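Local coordinates for protein GDSL-esterase (Pseudoalteromonas sp., PDB 3HP4) that hydrolyses esters as a psychrotrophic member of the GDSL family, possibly acting on lysophospholipids, and is held here in a form covalently inhibited by monoethylphosphonate, at residues A[73-83]-A[111-121]. Residues are numbered along the deposited sequence; the frame is centred on the assembly and turned at random.
Sequences ELGANDGLRGF and IYIPPNYGPRY
Tyr117, from the loop before helix 119-136, and Tyr121, from that helix's first turn, give a worked example of how side chains can satisfy carbonyls where a helix ends: one serves Leu80 O in the last turn of helix 76-80, the other Phe83 O in the chain that follows. Tyr117 can be followed outward from CB. Its chi1 of -57° sets CG opposite the carbonyl carbon and turns the ring toward Gly82. CG lies 4.1 Å from Gly82 CA, which sits over one ring face in a CH-pi contact, 3.6 Å from the centroid. CD1 and CE1 also lie near this CA, CE1 the closer. On the other edge, CD2 approaches Gly79 O, while CE2 and CZ pass close to Gly82 N. At the tip, OH donates to Leu80 O (2.9 Å), arriving 36° above the carbonyl plane. A water bound to Asn116 ND2 gives the same Leu80 O a second donor; another water links Gly79 O to Pro114 O.

With CG anti to the backbone N (chi1 176°), Tyr121 brings its OH within 2.7 Å of Phe83 O and donates onto an in-plane lone pair. A phenylalanine here would probably keep much of the ring packing but leave Phe83 O without this donor. Gly82, with positive phi, closes a Schellman motif, and a CB on it would run into the Tyr117 ring.

Otherwise the contact is apolar: at the outer end Leu80 CD2 meets Pro114 CD at 3.9 Å, Ile113 CD1 rests on Gly79 CA, and nearer the sheet Ile111 CG2 lies 3.9 Å from Ala76 CB. Behind the isoleucines stands Phe125 of helix 119-136. The helix 76-80 also carries Asn77, whose ND2 is hydrogen-bonded to O1P of the phosphonylated serine at position 11, consistent with the oxyanion-hole asparagine of the Gly-X-Asn-Asp block in SGNH hydrolases.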
loop_
_atom_site.group_PDB
_atom_site.type_symbol
_atom_site.label_atom_id
_atom_site.label_comp_id
_atom_site.label_asym_id
_atom_site.label_seq_id
_atom_site.Cartn_x
_atom_site.Cartn_y
_atom_site.Cartn_z
ATOM N N GLU A 73 0.259 0.077 2.356
ATOM C CA GLU A 73 0.894 0.830 1.253
ATOM C C GLU A 73 1.017 2.253 1.746
ATOM O O GLU A 73 0.185 3.130 1.441
ATOM C CB GLU A 73 0.009 0.703 0.011
ATOM C CG GLU A 73 0.494 1.519 -1.192
ATOM C CD GLU A 73 -0.074 2.925 -1.238
ATOM O OE1 GLU A 73 -1.331 3.109 -1.232
ATOM O OE2 GLU A 73 0.741 3.906 -1.365
ATOM N N LEU A 74 2.053 2.496 2.562
ATOM C CA LEU A 74 2.253 3.767 3.247
ATOM C C LEU A 74 3.704 4.109 3.313
ATOM O O LEU A 74 4.602 3.254 3.305
ATOM C CB LEU A 74 1.727 3.694 4.682
ATOM C CG LEU A 74 0.211 3.584 4.810
ATOM C CD1 LEU A 74 -0.148 3.346 6.288
ATOM C CD2 LEU A 74 -0.517 4.848 4.314
ATOM N N GLY A 75 3.943 5.399 3.420
ATOM C CA GLY A 75 5.293 5.945 3.639
ATOM C C GLY A 75 5.631 6.942 2.575
ATOM O O GLY A 75 6.473 7.817 2.827
ATOM N N ALA A 76 5.020 6.914 1.387
ATOM C CA ALA A 76 5.357 7.893 0.359
ATOM C C ALA A 76 5.189 9.290 0.900
ATOM O O ALA A 76 6.005 10.182 0.587
ATOM C CB ALA A 76 4.457 7.696 -0.916
ATOM N N ASN A 77 4.132 9.581 1.650
ATOM C CA ASN A 77 3.950 10.947 2.157
ATOM C C ASN A 77 5.018 11.320 3.150
ATOM O O ASN A 77 5.508 12.464 3.099
ATOM C CB ASN A 77 2.511 11.154 2.629
ATOM C CG ASN A 77 1.560 11.133 1.454
ATOM O OD1 ASN A 77 1.805 11.785 0.422
ATOM N ND2 ASN A 77 0.506 10.385 1.595
ATOM N N ASP A 78 5.422 10.401 4.001
ATOM C CA ASP A 78 6.527 10.685 4.917
ATOM C C ASP A 78 7.801 11.037 4.118
ATOM O O ASP A 78 8.488 12.013 4.418
ATOM C CB ASP A 78 6.799 9.486 5.795
ATOM C CG ASP A 78 5.865 9.386 6.964
ATOM O OD1 ASP A 78 5.177 10.350 7.366
ATOM O OD2 ASP A 78 5.880 8.299 7.543
ATOM N N GLY A 79 8.109 10.248 3.097
ATOM C CA GLY A 79 9.339 10.466 2.311
ATOM C C GLY A 79 9.279 11.700 1.462
ATOM O O GLY A 79 10.280 12.408 1.318
ATOM N N LEU A 80 8.131 12.004 0.857
ATOM C CA LEU A 80 7.978 13.277 0.102
ATOM C C LEU A 80 8.142 14.467 0.967
ATOM O O LEU A 80 8.529 15.527 0.469
ATOM C CB LEU A 80 6.603 13.301 -0.575
ATOM C CG LEU A 80 6.523 12.287 -1.705
ATOM C CD1 LEU A 80 5.063 12.138 -2.181
ATOM C CD2 LEU A 80 7.445 12.641 -2.896
ATOM N N ARG A 81 7.885 14.354 2.249
ATOM C CA ARG A 81 8.004 15.421 3.198
ATOM C C ARG A 81 9.383 15.444 3.893
ATOM O O ARG A 81 9.666 16.295 4.732
ATOM C CB ARG A 81 6.821 15.307 4.178
ATOM C CG ARG A 81 5.477 15.607 3.477
ATOM C CD ARG A 81 4.301 15.215 4.322
ATOM N NE ARG A 81 4.057 16.248 5.317
ATOM C CZ ARG A 81 2.995 16.287 6.110
ATOM N NH1 ARG A 81 2.049 15.355 6.027
ATOM N NH2 ARG A 81 2.878 17.285 6.979
ATOM N N GLY A 82 10.232 14.471 3.562
ATOM C CA GLY A 82 11.551 14.362 4.158
ATOM C C GLY A 82 11.549 14.009 5.624
ATOM O O GLY A 82 12.459 14.371 6.353
ATOM N N PHE A 83 10.517 13.309 6.102
ATOM C CA PHE A 83 10.456 12.991 7.494
ATOM C C PHE A 83 11.536 11.952 7.837
ATOM O O PHE A 83 12.016 11.180 6.979
ATOM C CB PHE A 83 9.115 12.297 7.837
ATOM C CG PHE A 83 7.906 13.171 7.844
ATOM C CD1 PHE A 83 7.978 14.538 7.696
ATOM C CD2 PHE A 83 6.651 12.597 8.061
ATOM C CE1 PHE A 83 6.797 15.346 7.733
ATOM C CE2 PHE A 83 5.482 13.393 8.088
ATOM C CZ PHE A 83 5.564 14.750 7.930
ATOM N N ILE A 111 8.214 1.087 -1.053
ATOM C CA ILE A 111 7.864 2.386 -1.667
ATOM C C ILE A 111 9.164 3.003 -2.156
ATOM O O ILE A 111 10.222 2.840 -1.502
ATOM C CB ILE A 111 7.178 3.291 -0.668
ATOM C CG1 ILE A 111 6.000 2.652 0.044
ATOM C CG2 ILE A 111 6.725 4.611 -1.348
ATOM C CD1 ILE A 111 4.774 2.228 -0.884
ATOM N N TYR A 112 9.128 3.681 -3.308
ATOM C CA TYR A 112 10.239 4.457 -3.855
ATOM C C TYR A 112 9.785 5.888 -4.002
ATOM O O TYR A 112 8.602 6.145 -4.236
ATOM C CB TYR A 112 10.654 3.919 -5.260
ATOM C CG TYR A 112 11.328 2.535 -5.224
ATOM C CD1 TYR A 112 12.689 2.354 -5.528
ATOM C CD2 TYR A 112 10.606 1.411 -4.936
ATOM C CE1 TYR A 112 13.210 1.040 -5.469
ATOM C CE2 TYR A 112 11.171 0.134 -4.919
ATOM C CZ TYR A 112 12.434 0.001 -5.167
ATOM O OH TYR A 112 12.924 -1.371 -5.064
ATOM N N ILE A 113 10.736 6.787 -3.766
ATOM C CA ILE A 113 10.463 8.244 -3.863
ATOM C C ILE A 113 11.518 8.899 -4.705
ATOM O O ILE A 113 12.667 8.473 -4.715
ATOM C CB ILE A 113 10.432 8.920 -2.443
ATOM C CG1 ILE A 113 11.717 8.596 -1.664
ATOM C CG2 ILE A 113 9.123 8.558 -1.741
ATOM C CD1 ILE A 113 11.979 9.415 -0.362
ATOM N N PRO A 114 11.151 10.037 -5.316
ATOM C CA PRO A 114 12.199 10.821 -6.017
ATOM C C PRO A 114 13.214 11.402 -5.051
ATOM O O PRO A 114 12.920 11.565 -3.857
ATOM C CB PRO A 114 11.429 11.948 -6.697
ATOM C CG PRO A 114 10.203 12.094 -5.850
ATOM C CD PRO A 114 9.851 10.707 -5.287
ATOM N N PRO A 115 14.397 11.751 -5.551
ATOM C CA PRO A 115 15.509 12.224 -4.707
ATOM C C PRO A 115 15.354 13.689 -4.304
ATOM O O PRO A 115 16.309 14.468 -4.353
ATOM C CB PRO A 115 16.744 12.011 -5.613
ATOM C CG PRO A 115 16.160 12.304 -7.024
ATOM C CD PRO A 115 14.783 11.629 -6.978
ATOM N N ASN A 116 14.177 14.055 -3.795
ATOM C CA ASN A 116 13.934 15.407 -3.354
ATOM C C ASN A 116 14.775 15.820 -2.171
ATOM O O ASN A 116 14.988 17.013 -1.956
ATOM C CB ASN A 116 12.433 15.605 -3.044
ATOM C CG ASN A 116 11.548 15.437 -4.289
ATOM O OD1 ASN A 116 12.035 15.465 -5.407
ATOM N ND2 ASN A 116 10.280 15.168 -4.078
ATOM N N TYR A 117 15.280 14.838 -1.428
ATOM C CA TYR A 117 16.219 15.084 -0.297
ATOM C C TYR A 117 17.508 14.383 -0.549
ATOM O O TYR A 117 18.258 14.114 0.399
ATOM C CB TYR A 117 15.579 14.663 1.053
ATOM C CG TYR A 117 14.294 15.367 1.275
ATOM C CD1 TYR A 117 14.244 16.598 1.899
ATOM C CD2 TYR A 117 13.114 14.803 0.760
ATOM C CE1 TYR A 117 12.960 17.270 2.025
ATOM C CE2 TYR A 117 11.906 15.438 0.860
ATOM C CZ TYR A 117 11.826 16.621 1.479
ATOM O OH TYR A 117 10.564 17.214 1.571
ATOM N N GLY A 118 17.809 14.115 -1.822
ATOM C CA GLY A 118 19.064 13.491 -2.242
ATOM C C GLY A 118 18.925 11.992 -2.395
ATOM O O GLY A 118 18.040 11.346 -1.781
ATOM N N PRO A 119 19.796 11.383 -3.194
ATOM C CA PRO A 119 19.734 9.928 -3.381
ATOM C C PRO A 119 19.953 9.123 -2.129
ATOM O O PRO A 119 19.396 8.039 -2.004
ATOM C CB PRO A 119 20.818 9.653 -4.447
ATOM C CG PRO A 119 21.586 10.873 -4.524
ATOM C CD PRO A 119 20.780 12.048 -4.052
ATOM N N ARG A 120 20.785 9.565 -1.198
ATOM C CA ARG A 120 21.012 8.757 -0.034
ATOM C C ARG A 120 19.765 8.634 0.816
ATOM O O ARG A 120 19.404 7.517 1.242
ATOM C CB ARG A 120 22.172 9.327 0.801
ATOM C CG ARG A 120 22.428 8.553 2.049
ATOM C CD ARG A 120 22.801 7.091 1.852
ATOM N NE ARG A 120 23.049 6.424 3.130
ATOM C CZ ARG A 120 22.575 5.230 3.548
ATOM N NH1 ARG A 120 21.777 4.476 2.794
ATOM N NH2 ARG A 120 22.883 4.811 4.762
ATOM N N TYR A 121 19.049 9.729 1.046
ATOM C CA TYR A 121 17.775 9.632 1.774
ATOM C C TYR A 121 16.821 8.728 1.040
ATOM O O TYR A 121 16.115 7.939 1.703
ATOM C CB TYR A 121 17.186 11.054 1.941
ATOM C CG TYR A 121 15.832 11.065 2.597
ATOM C CD1 TYR A 121 15.699 11.070 3.972
ATOM C CD2 TYR A 121 14.664 11.064 1.835
ATOM C CE1 TYR A 121 14.433 11.111 4.563
ATOM C CE2 TYR A 121 13.378 11.083 2.421
ATOM C CZ TYR A 121 13.305 11.089 3.771
ATOM O OH TYR A 121 12.035 11.112 4.328
HETATM O O HOH W 1 11.114 12.806 -1.662
HETATM O O HOH W 2 9.076 16.363 -1.934
#